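Local coordinates for glucokinase (Thermus thermophilus, PDB 3VOV), which phosphorylates hexose sugars such as glucose at the expense of ATP, as a zinc-containing sugar kinase of the ROK family, at residues 92-95 / 101-104; 247-252 / 275-280; 103-108 / 144-149; 115-120 / 289-294. One frame throughout, in Å; residues are numbered along the deposited sequence. Where two conformers were deposited one is given.

Overall arrangement
Following the chain, interaction 1 closes first. It ties the helix 90-98 to the start of strand 102-106, the strand at one edge of the five-stranded sheet 3-8, 12-18, 27-30, 61-65 and 102-106. Interaction 3 begins on the same strand and shares Phe103 and Leu104 with interaction 1. It reaches forward to the edge strand 145-146 of the second mixed sheet. Interaction 4 joins the end of helix 107-118 to helix 284-299. Interactions 3 and 4 cross along the chain and touch through Gly144 and His117. Interaction 2 closes a shorter loop within the span of interaction 4, at the other edge of the second sheet. These two also touch, Arg276 meeting Ala120 and Leu280 meeting Glu115.

Interaction 1. Residues 92-95 / 101-104; sequences RILE and PVFL
Glu95 sets CG anti to its carbonyl carbon (chi1 -71°) and then runs out extended (chi2 -176°), which carries its carboxylate from the helix to the backbone of Val102. There OE2 of Glu95 accepts a hydrogen bond from N of Val102 at 3.1 Å. The bond is nearly straight (173°) and uses the anti lone pair, on the side remote from OE1. OE1 of Glu95 takes NH2 of Arg92 at 2.9 Å in a salt bridge one helical turn back. The arginine comes on the syn side, tilted out of the carboxylate plane. Below the carboxylate the contact is apolar. CG2 of Val102 lies 3.6 Å from CG of Glu95, and 3.7 Å from CB of Leu94, whose side chain crosses that of the valine at about a right angle. An alanine in place of Glu95 would probably leave Val102 N without this acceptor and take away the carboxylate that pairs with Arg92. Helix 90-98 lies in the beta-alpha-beta crossover from strand 61-65 to its parallel neighbour, strand 102-106, in the actin-like fold. Leu94 also packs on Leu63 of strand 61-65 and on Ala44 of helix 36-54, while Phe103 turns its ring to helix 284-299.

Interaction 2. Residues 247-252 / 275-280; sequences VALNAP and LRRARL
Leu249 and Arg277 lie alongside each other, and their side chains run antiparallel past one another. The arginine reaches from its strand toward the end of the helix, and the leucine reaches back toward the strand. Arg277 is extended from CG to NE (chi2 -173°, chi3 176°), and this brings the guanidinium to the backbone of Leu249. NH1 of Arg277 donates to O of Leu249 at 3.1 Å, with an angle of 163° at the hydrogen. The bond lies in the carbonyl plane. The oxygen also sits at the edge of the guanidinium, close to its plane, so the N-H points at a lone pair of the oxygen with both planar groups suitably turned. CD2 of Leu249 lies beside the arginine chain, 4.1 Å from CG of Arg277 and 3.9 Å from its NH1. The same methyl carbon, CD2 of Leu249, comes 4.3 Å from N of Ala278, which adds looser packing at the strand end. Trp256, on the next helix 253-265, makes a cation-pi contact with Arg277. The bonded carbonyl lies at the C-terminal end of the short helix. The contact ties the helix that follows strand 240-244 to the C-terminal end of its parallel neighbour, strand 275-277. It lies within a beta-alpha-beta crossover, strand 240-244 to strand 275-277 by way of helices 246-249 and 253-265, of the actin-like ATPase fold.

Interaction 3. Residues 103-108 / 144-149; sequences FLENDA and GRVLRG
Glu105 and Arg148 form the salt bridge that carries this contact, and their side chains come from opposite directions. NE of Arg148 donates to OE2 of Glu105 at 3.1 Å, with an angle of 149° at the hydrogen. The donor stands well above the carboxylate plane. The two flat groups are turned 27° against each other. The arginine thereby links the edge strand 102-106 of one sheet of the actin-like fold to the chain just past strand 145-146 of the other. A water probably bridges the pair as well, but its 2.5 Å to OE2 of Glu105 is too short to be trusted, and its bond to NH2 of Arg148 is weak. Further hydrogen bonds fix the other oxygen. OE1 of Glu105 accepts from N of Asn106 at 2.8 Å on its anti lone pair, and it is also bonded by ND2 of Asn109 in helix 107-118. The glutamate reaches this place with CG anti to the backbone N (chi1 -176°) and a bend at chi2. Van der Waals contact is small: CG1 of Val146 rests against OE2 of Glu105 at 3.5 Å, and the valine also packs on Asn109 and Leu113. Phe71 flanks both Glu105 and Arg148. A glutamine in place of Glu105 would probably keep much of the bulk but leave the charge of Arg148 without its mate across the contact. The carboxylate is buried, yet both its oxygens have donors. Arg148 and the two N-H donors, Asn106 N and Asn109 ND2, would together tend to favour its charged form.

Interaction 4. Residues 115-120 / 289-294; sequences EHHLGA and AALTAY
His117 and Leu291 are the nearest backbone pair, their CA atoms 8.4 Å apart, where the end of helix 107-118 meets helix 284-299. Leu291 carries the contact through one methyl group. CD1 of Leu291 lies 3.9 Å from CD2 of Leu118, and these two leucines reach toward each other tip to tip. The same CD1 of Leu291 is 3.9 Å from CB of His117, at the root of that side chain. The leucine sets CG anti to its carbonyl carbon (chi1 -83°), and this leads the branch across to the other helix. CD2 of Leu291 approaches the His117 ring obliquely. Phe18 of strand 12-18 touches both Leu118 and Leu291, and Leu113 also packs on Leu291. Helix 107-118 follows directly on the edge strand of the first sheet. This apolar contact joins it to the C-terminal helix 284-299 in the actin-like fold of the ROK family. On the polar side, NE2 of His117 is hydrogen-bonded to O of Gly144, and His116 covers one face of the His117 ring. Where the helix gives way to the following loop, N of Ala120 donates to OE1 of Glu115 at 2.9 Å in an almost straight bond (177°).

Interaction 1. Residues 92-95 / 101-104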
loop_
_atom_site.group_PDB
_atom_site.type_symbol
_atom_site.label_atom_id
_atom_site.label_comp_id
_atom_site.label_asym_id
_atom_site.label_seq_id
_atom_site.Cartn_x
_atom_site.Cartn_y
_atom_site.Cartn_z
ATOM N N ARG B 92 -11.376 15.055 40.962
ATOM C CA ARG B 92 -11.394 15.421 42.396
ATOM C C ARG B 92 -12.134 16.721 42.629
ATOM O O ARG B 92 -12.863 16.849 43.586
ATOM C CB ARG B 92 -9.976 15.510 42.958
ATOM C CG ARG B 92 -9.370 14.167 43.288
ATOM C CD ARG B 92 -10.154 13.392 44.360
ATOM N NE ARG B 92 -9.392 12.187 44.637
ATOM C CZ ARG B 92 -9.605 10.990 44.088
ATOM N NH1 ARG B 92 -8.793 9.987 44.406
ATOM N NH2 ARG B 92 -10.666 10.767 43.297
ATOM N N ILE B 93 -11.927 17.689 41.748
ATOM C CA ILE B 93 -12.541 18.969 41.900
ATOM C C ILE B 93 -14.048 18.755 41.853
ATOM O O ILE B 93 -14.781 19.233 42.731
ATOM C CB ILE B 93 -12.094 19.910 40.783
ATOM C CG1 ILE B 93 -10.622 20.295 40.960
ATOM C CG2 ILE B 93 -12.912 21.184 40.819
ATOM C CD1 ILE B 93 -10.014 20.954 39.764
ATOM N N LEU B 94 -14.523 18.010 40.854
ATOM C CA LEU B 94 -15.952 17.764 40.757
ATOM C C LEU B 94 -16.496 17.009 41.943
ATOM O O LEU B 94 -17.565 17.320 42.396
ATOM C CB LEU B 94 -16.326 17.026 39.459
ATOM C CG LEU B 94 -17.292 17.711 38.481
ATOM C CD1 LEU B 94 -17.841 16.715 37.434
ATOM C CD2 LEU B 94 -18.413 18.562 39.080
ATOM N N GLU B 95 -15.770 16.005 42.422
ATOM C CA GLU B 95 -16.187 15.250 43.571
ATOM C C GLU B 95 -16.299 16.187 44.771
ATOM O O GLU B 95 -17.236 16.093 45.572
ATOM C CB GLU B 95 -15.165 14.134 43.884
ATOM C CG GLU B 95 -15.205 13.004 42.817
ATOM C CD GLU B 95 -14.306 11.824 43.095
ATOM O OE1 GLU B 95 -13.295 11.973 43.810
ATOM O OE2 GLU B 95 -14.617 10.714 42.591
ATOM N N PRO B 101 -19.235 10.655 43.995
ATOM C CA PRO B 101 -18.153 10.084 43.179
ATOM C C PRO B 101 -18.377 10.437 41.695
ATOM O O PRO B 101 -19.527 10.526 41.232
ATOM C CB PRO B 101 -18.272 8.573 43.437
ATOM C CG PRO B 101 -19.713 8.366 43.778
ATOM C CD PRO B 101 -20.119 9.618 44.553
ATOM N N VAL B 102 -17.280 10.712 41.000
ATOM C CA VAL B 102 -17.290 11.099 39.602
ATOM C C VAL B 102 -16.532 10.019 38.817
ATOM O O VAL B 102 -15.433 9.602 39.230
ATOM C CB VAL B 102 -16.593 12.469 39.416
ATOM C CG1 VAL B 102 -16.370 12.760 37.938
ATOM C CG2 VAL B 102 -17.400 13.588 40.059
ATOM N N PHE B 103 -17.123 9.585 37.698
ATOM C CA PHE B 103 -16.528 8.594 36.810
ATOM C C PHE B 103 -16.317 9.218 35.422
ATOM O O PHE B 103 -17.263 9.668 34.780
ATOM C CB PHE B 103 -17.436 7.341 36.742
ATOM C CG PHE B 103 -17.609 6.638 38.081
ATOM C CD1 PHE B 103 -16.640 5.749 38.536
ATOM C CD2 PHE B 103 -18.724 6.898 38.888
ATOM C CE1 PHE B 103 -16.782 5.102 39.779
ATOM C CE2 PHE B 103 -18.889 6.263 40.141
ATOM C CZ PHE B 103 -17.919 5.352 40.582
ATOM N N LEU B 104 -15.063 9.274 34.981
ATOM C CA LEU B 104 -14.692 9.908 33.725
ATOM C C LEU B 104 -14.754 8.912 32.570
ATOM O O LEU B 104 -14.449 7.737 32.747
ATOM C CB LEU B 104 -13.232 10.325 33.799
ATOM C CG LEU B 104 -12.799 11.361 34.817
ATOM C CD1 LEU B 104 -11.419 11.875 34.370
ATOM C CD2 LEU B 104 -13.777 12.505 34.899
#

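Interaction 2. Residues 247-252 / 275-280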
loop_
_atom_site.group_PDB
_atom_site.type_symbol
_atom_site.label_atom_id
_atom_site.label_comp_id
_atom_site.label_asym_id
_atom_site.label_seq_id
_atom_site.Cartn_x
_atom_site.Cartn_y
_atom_site.Cartn_z
ATOM N N VAL B 247 -20.138 13.013 9.998
ATOM C CA VAL B 247 -19.603 12.908 8.663
ATOM C C VAL B 247 -20.112 11.629 7.989
ATOM O O VAL B 247 -20.517 11.674 6.820
ATOM C CB VAL B 247 -18.050 13.034 8.662
ATOM C CG1 VAL B 247 -17.501 12.684 7.346
ATOM C CG2 VAL B 247 -17.641 14.464 9.039
ATOM N N ALA B 248 -20.104 10.500 8.700
ATOM C CA ALA B 248 -20.592 9.263 8.092
ATOM C C ALA B 248 -22.134 9.295 7.927
ATOM O O ALA B 248 -22.669 8.958 6.875
ATOM C CB ALA B 248 -20.191 8.097 8.911
ATOM N N LEU B 249 -22.843 9.693 8.967
ATOM C CA LEU B 249 -24.316 9.645 8.918
ATOM C C LEU B 249 -24.946 10.613 7.893
ATOM O O LEU B 249 -25.965 10.292 7.306
ATOM C CB LEU B 249 -24.927 9.860 10.317
ATOM C CG LEU B 249 -24.510 8.853 11.412
ATOM C CD1 LEU B 249 -24.998 9.311 12.761
ATOM C CD2 LEU B 249 -25.067 7.496 11.135
ATOM N N ASN B 250 -24.332 11.767 7.653
ATOM C CA ASN B 250 -24.893 12.716 6.695
ATOM C C ASN B 250 -24.236 12.699 5.321
ATOM O O ASN B 250 -24.542 13.527 4.475
ATOM C CB ASN B 250 -24.907 14.122 7.300
ATOM C CG ASN B 250 -25.787 14.194 8.540
ATOM O OD1 ASN B 250 -26.964 13.825 8.497
ATOM N ND2 ASN B 250 -25.216 14.627 9.650
ATOM N N ALA B 251 -23.377 11.715 5.081
ATOM C CA ALA B 251 -22.723 11.554 3.786
ATOM C C ALA B 251 -23.708 11.124 2.687
ATOM O O ALA B 251 -24.702 10.465 2.971
ATOM C CB ALA B 251 -21.588 10.541 3.911
ATOM N N PRO B 252 -23.426 11.467 1.417
ATOM C CA PRO B 252 -24.226 10.929 0.298
ATOM C C PRO B 252 -24.479 9.428 0.403
ATOM O O PRO B 252 -23.690 8.701 1.031
ATOM C CB PRO B 252 -23.332 11.196 -0.913
ATOM C CG PRO B 252 -22.664 12.494 -0.556
ATOM C CD PRO B 252 -22.365 12.369 0.933
ATOM N N LEU B 275 -23.732 -4.525 10.372
ATOM C CA LEU B 275 -23.234 -3.145 10.507
ATOM C C LEU B 275 -24.430 -2.214 10.508
ATOM O O LEU B 275 -25.245 -2.244 9.553
ATOM C CB LEU B 275 -22.226 -2.817 9.368
ATOM C CG LEU B 275 -21.623 -1.390 9.137
ATOM C CD1 LEU B 275 -21.223 -0.662 10.371
ATOM C CD2 LEU B 275 -20.389 -1.425 8.223
ATOM N N ARG B 276 -24.569 -1.405 11.573
ATOM C CA ARG B 276 -25.795 -0.607 11.797
ATOM C C ARG B 276 -25.474 0.860 12.015
ATOM O O ARG B 276 -24.450 1.184 12.629
ATOM C CB ARG B 276 -26.591 -1.112 13.039
ATOM C CG ARG B 276 -27.138 -2.508 12.866
ATOM C CD ARG B 276 -28.066 -2.914 14.032
ATOM N NE ARG B 276 -28.381 -4.351 14.000
ATOM C CZ ARG B 276 -28.660 -5.088 15.069
ATOM N NH1 ARG B 276 -28.992 -6.373 14.910
ATOM N NH2 ARG B 276 -28.603 -4.566 16.294
ATOM N N ARG B 277 -26.343 1.740 11.534
ATOM C CA ARG B 277 -26.204 3.181 11.776
ATOM C C ARG B 277 -26.449 3.470 13.253
ATOM O O ARG B 277 -27.447 2.982 13.810
ATOM C CB ARG B 277 -27.314 3.922 11.040
ATOM C CG ARG B 277 -27.031 4.183 9.622
ATOM C CD ARG B 277 -28.088 5.081 8.967
ATOM N NE ARG B 277 -27.664 5.353 7.591
ATOM C CZ ARG B 277 -27.288 6.554 7.154
ATOM N NH1 ARG B 277 -27.331 7.613 7.973
ATOM N NH2 ARG B 277 -26.894 6.694 5.892
ATOM N N ALA B 278 -25.603 4.285 13.869
ATOM C CA ALA B 278 -25.869 4.750 15.255
ATOM C C ALA B 278 -27.256 5.390 15.332
ATOM O O ALA B 278 -27.616 6.135 14.428
ATOM C CB ALA B 278 -24.796 5.734 15.724
ATOM N N ARG B 279 -27.990 5.108 16.414
ATOM C CA ARG B 279 -29.364 5.596 16.569
ATOM C C ARG B 279 -29.539 6.813 17.451
ATOM O O ARG B 279 -30.590 7.479 17.359
ATOM C CB ARG B 279 -30.284 4.497 17.066
ATOM C CG ARG B 279 -30.714 3.555 15.936
ATOM C CD ARG B 279 -31.367 2.299 16.465
ATOM N NE ARG B 279 -31.156 1.205 15.518
ATOM C CZ ARG B 279 -31.498 -0.067 15.716
ATOM N NH1 ARG B 279 -32.099 -0.455 16.856
ATOM N NH2 ARG B 279 -31.231 -0.956 14.758
ATOM N N LEU B 280 -28.554 7.105 18.315
ATOM C CA LEU B 280 -28.844 8.050 19.412
ATOM C C LEU B 280 -28.478 9.478 19.110
ATOM O O LEU B 280 -28.745 10.350 19.919
ATOM C CB LEU B 280 -28.183 7.617 20.721
ATOM C CG LEU B 280 -28.617 6.248 21.215
ATOM C CD1 LEU B 280 -27.771 5.803 22.384
ATOM C CD2 LEU B 280 -30.097 6.251 21.611
#

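Interaction 3. Residues 103-108 / 144-149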
loop_
_atom_site.group_PDB
_atom_site.type_symbol
_atom_site.label_atom_id
_atom_site.label_comp_id
_atom_site.label_asym_id
_atom_site.label_seq_id
_atom_site.Cartn_x
_atom_site.Cartn_y
_atom_site.Cartn_z
ATOM N N PHE B 103 -17.123 9.585 37.698
ATOM C CA PHE B 103 -16.528 8.594 36.810
ATOM C C PHE B 103 -16.317 9.218 35.422
ATOM O O PHE B 103 -17.263 9.668 34.780
ATOM C CB PHE B 103 -17.436 7.341 36.742
ATOM C CG PHE B 103 -17.609 6.638 38.081
ATOM C CD1 PHE B 103 -16.640 5.749 38.536
ATOM C CD2 PHE B 103 -18.724 6.898 38.888
ATOM C CE1 PHE B 103 -16.782 5.102 39.779
ATOM C CE2 PHE B 103 -18.889 6.263 40.141
ATOM C CZ PHE B 103 -17.919 5.352 40.582
ATOM N N LEU B 104 -15.063 9.274 34.981
ATOM C CA LEU B 104 -14.692 9.908 33.725
ATOM C C LEU B 104 -14.754 8.912 32.570
ATOM O O LEU B 104 -14.449 7.737 32.747
ATOM C CB LEU B 104 -13.232 10.325 33.799
ATOM C CG LEU B 104 -12.799 11.361 34.817
ATOM C CD1 LEU B 104 -11.419 11.875 34.370
ATOM C CD2 LEU B 104 -13.777 12.505 34.899
ATOM N N GLU B 105 -15.085 9.391 31.382
ATOM C CA GLU B 105 -15.044 8.521 30.231
ATOM C C GLU B 105 -14.751 9.371 28.998
ATOM O O GLU B 105 -15.119 10.548 28.934
ATOM C CB GLU B 105 -16.357 7.750 30.096
ATOM C CG GLU B 105 -16.394 6.690 28.925
ATOM C CD GLU B 105 -15.266 5.688 29.013
ATOM O OE1 GLU B 105 -14.132 5.991 28.536
ATOM O OE2 GLU B 105 -15.515 4.585 29.545
ATOM N N ASN B 106 -14.028 8.788 28.057
ATOM C CA ASN B 106 -13.776 9.420 26.765
ATOM C C ASN B 106 -15.120 9.506 26.008
ATOM O O ASN B 106 -15.947 8.588 26.084
ATOM C CB ASN B 106 -12.729 8.567 26.034
ATOM C CG ASN B 106 -12.840 8.662 24.556
ATOM O OD1 ASN B 106 -12.461 9.684 23.959
ATOM N ND2 ASN B 106 -13.332 7.610 23.929
ATOM N N ASP B 107 -15.340 10.592 25.276
ATOM C CA ASP B 107 -16.630 10.820 24.611
ATOM C C ASP B 107 -17.033 9.751 23.603
ATOM O O ASP B 107 -18.201 9.399 23.531
ATOM C CB ASP B 107 -16.687 12.199 23.970
ATOM C CG ASP B 107 -15.620 12.402 22.876
ATOM O OD1 ASP B 107 -14.636 11.655 22.734
ATOM O OD2 ASP B 107 -15.838 13.305 22.108
ATOM N N ALA B 108 -16.069 9.228 22.839
ATOM C CA ALA B 108 -16.333 8.161 21.875
ATOM C C ALA B 108 -16.639 6.825 22.561
ATOM O O ALA B 108 -17.575 6.107 22.145
ATOM C CB ALA B 108 -15.153 8.048 20.881
ATOM N N GLY B 144 -20.787 -5.275 27.982
ATOM C CA GLY B 144 -21.883 -4.369 28.455
ATOM C C GLY B 144 -20.987 -3.274 29.104
ATOM O O GLY B 144 -21.502 -2.304 29.604
ATOM N N ARG B 145 -19.639 -3.463 29.111
ATOM C CA ARG B 145 -18.680 -2.463 29.634
ATOM C C ARG B 145 -17.577 -2.051 28.631
ATOM O O ARG B 145 -17.079 -2.867 27.842
ATOM C CB ARG B 145 -17.993 -2.911 30.939
ATOM C CG ARG B 145 -18.883 -3.411 32.090
ATOM C CD ARG B 145 -19.772 -2.341 32.797
ATOM N NE ARG B 145 -19.281 -0.964 32.822
ATOM C CZ ARG B 145 -18.802 -0.304 33.884
ATOM N NH1 ARG B 145 -18.420 0.967 33.739
ATOM N NH2 ARG B 145 -18.718 -0.871 35.081
ATOM N N VAL B 146 -17.220 -0.776 28.678
ATOM C CA VAL B 146 -16.145 -0.210 27.849
ATOM C C VAL B 146 -14.773 -0.861 28.131
ATOM O O VAL B 146 -14.331 -0.993 29.290
ATOM C CB VAL B 146 -16.092 1.347 28.000
ATOM C CG1 VAL B 146 -14.823 1.922 27.387
ATOM C CG2 VAL B 146 -17.355 1.973 27.388
ATOM N N LEU B 147 -14.108 -1.260 27.055
ATOM C CA LEU B 147 -12.705 -1.693 27.117
ATOM C C LEU B 147 -11.830 -0.451 27.230
ATOM O O LEU B 147 -11.688 0.282 26.283
ATOM C CB LEU B 147 -12.322 -2.420 25.813
ATOM C CG LEU B 147 -11.309 -3.568 25.735
ATOM C CD1 LEU B 147 -10.531 -3.563 24.366
ATOM C CD2 LEU B 147 -10.386 -3.737 26.928
ATOM N N ARG B 148 -11.215 -0.242 28.369
ATOM C CA ARG B 148 -10.414 0.951 28.577
ATOM C C ARG B 148 -8.922 0.775 28.297
ATOM O O ARG B 148 -8.274 1.768 27.997
ATOM C CB ARG B 148 -10.622 1.531 29.984
ATOM C CG ARG B 148 -11.844 2.568 30.024
ATOM C CD ARG B 148 -12.067 3.193 31.418
ATOM N NE ARG B 148 -13.482 3.477 31.652
ATOM C CZ ARG B 148 -14.221 2.919 32.626
ATOM N NH1 ARG B 148 -13.680 2.047 33.486
ATOM N NH2 ARG B 148 -15.519 3.234 32.761
ATOM N N GLY B 149 -8.424 -0.453 28.444
ATOM C CA GLY B 149 -7.005 -0.774 28.292
ATOM C C GLY B 149 -6.193 -0.524 29.565
ATOM O O GLY B 149 -6.631 0.196 30.462
HETATM O O HOH W 1 -17.609 3.682 30.576
#

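Interaction 4. Residues 115-120 / 289-294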
loop_
_atom_site.group_PDB
_atom_site.type_symbol
_atom_site.label_atom_id
_atom_site.label_comp_id
_atom_site.label_asym_id
_atom_site.label_seq_id
_atom_site.Cartn_x
_atom_site.Cartn_y
_atom_site.Cartn_z
ATOM N N GLU B 115 -24.842 3.480 22.639
ATOM C CA GLU B 115 -25.408 2.705 21.512
ATOM C C GLU B 115 -25.545 1.234 21.855
ATOM O O GLU B 115 -26.482 0.543 21.392
ATOM C CB GLU B 115 -24.570 2.879 20.235
ATOM C CG GLU B 115 -24.625 4.289 19.687
ATOM C CD GLU B 115 -25.907 4.635 18.975
ATOM O OE1 GLU B 115 -26.694 3.714 18.607
ATOM O OE2 GLU B 115 -26.094 5.868 18.744
ATOM N N HIS B 116 -24.636 0.740 22.668
ATOM C CA HIS B 116 -24.723 -0.650 23.115
ATOM C C HIS B 116 -25.942 -0.986 23.975
ATOM O O HIS B 116 -26.617 -1.968 23.717
ATOM C CB HIS B 116 -23.474 -1.016 23.895
ATOM C CG HIS B 116 -23.431 -2.446 24.309
ATOM N ND1 HIS B 116 -22.868 -3.428 23.521
ATOM C CD2 HIS B 116 -23.849 -3.060 25.447
ATOM C CE1 HIS B 116 -22.965 -4.598 24.151
ATOM N NE2 HIS B 116 -23.539 -4.398 25.327
ATOM N N HIS B 117 -26.154 -0.197 25.027
ATOM C CA HIS B 117 -27.238 -0.377 25.964
ATOM C C HIS B 117 -28.576 0.172 25.537
ATOM O O HIS B 117 -29.588 -0.412 25.861
ATOM C CB HIS B 117 -26.848 0.194 27.332
ATOM C CG HIS B 117 -25.781 -0.602 28.009
ATOM N ND1 HIS B 117 -26.029 -1.810 28.620
ATOM C CD2 HIS B 117 -24.447 -0.398 28.104
ATOM C CE1 HIS B 117 -24.896 -2.307 29.088
ATOM N NE2 HIS B 117 -23.916 -1.464 28.786
ATOM N N LEU B 118 -28.596 1.276 24.822
ATOM C CA LEU B 118 -29.835 2.018 24.501
ATOM C C LEU B 118 -30.103 2.214 22.994
ATOM O O LEU B 118 -31.141 2.712 22.615
ATOM C CB LEU B 118 -29.717 3.430 25.131
ATOM C CG LEU B 118 -30.035 3.690 26.631
ATOM C CD1 LEU B 118 -30.080 2.493 27.565
ATOM C CD2 LEU B 118 -29.228 4.862 27.289
ATOM N N GLY B 119 -29.142 1.885 22.130
ATOM C CA GLY B 119 -29.217 2.292 20.730
ATOM C C GLY B 119 -29.061 1.121 19.777
ATOM O O GLY B 119 -29.590 0.030 20.022
ATOM N N ALA B 120 -28.309 1.337 18.704
ATOM C CA ALA B 120 -28.244 0.364 17.582
ATOM C C ALA B 120 -27.829 -1.055 17.980
ATOM O O ALA B 120 -28.122 -2.019 17.246
ATOM C CB ALA B 120 -27.310 0.893 16.473
ATOM N N ALA B 289 -22.196 8.891 29.234
ATOM C CA ALA B 289 -21.577 9.419 30.479
ATOM C C ALA B 289 -22.438 9.007 31.680
ATOM O O ALA B 289 -21.942 8.586 32.726
ATOM C CB ALA B 289 -21.466 10.931 30.408
ATOM N N ALA B 290 -23.737 9.104 31.517
ATOM C CA ALA B 290 -24.616 8.665 32.586
ATOM C C ALA B 290 -24.495 7.165 32.800
ATOM O O ALA B 290 -24.402 6.712 33.926
ATOM C CB ALA B 290 -26.075 9.080 32.293
ATOM N N LEU B 291 -24.513 6.382 31.719
ATOM C CA LEU B 291 -24.377 4.939 31.863
ATOM C C LEU B 291 -23.071 4.510 32.488
ATOM O O LEU B 291 -23.004 3.509 33.229
ATOM C CB LEU B 291 -24.484 4.258 30.523
ATOM C CG LEU B 291 -25.866 3.982 29.990
ATOM C CD1 LEU B 291 -25.675 3.778 28.462
ATOM C CD2 LEU B 291 -26.435 2.721 30.683
ATOM N N THR B 292 -22.017 5.251 32.194
ATOM C CA THR B 292 -20.731 5.010 32.873
ATOM C C THR B 292 -20.904 4.990 34.378
ATOM O O THR B 292 -20.529 4.019 35.044
ATOM C CB THR B 292 -19.637 6.043 32.389
ATOM O OG1 THR B 292 -19.465 5.867 30.990
ATOM C CG2 THR B 292 -18.282 5.850 33.080
ATOM N N ALA B 293 -21.473 6.061 34.927
ATOM C CA ALA B 293 -21.671 6.147 36.391
ATOM C C ALA B 293 -22.678 5.076 36.871
ATOM O O ALA B 293 -22.527 4.467 37.939
ATOM C CB ALA B 293 -22.170 7.572 36.773
ATOM N N TYR B 294 -23.728 4.867 36.098
ATOM C CA TYR B 294 -24.804 3.930 36.492
ATOM C C TYR B 294 -24.256 2.494 36.648
ATOM O O TYR B 294 -24.472 1.786 37.683
ATOM C CB TYR B 294 -25.938 3.994 35.439
ATOM C CG TYR B 294 -27.088 3.072 35.781
ATOM C CD1 TYR B 294 -27.107 1.743 35.359
ATOM C CD2 TYR B 294 -28.124 3.526 36.589
ATOM C CE1 TYR B 294 -28.206 0.881 35.710
ATOM C CE2 TYR B 294 -29.179 2.703 36.947
ATOM C CZ TYR B 294 -29.228 1.401 36.507
ATOM O OH TYR B 294 -30.301 0.650 36.918
#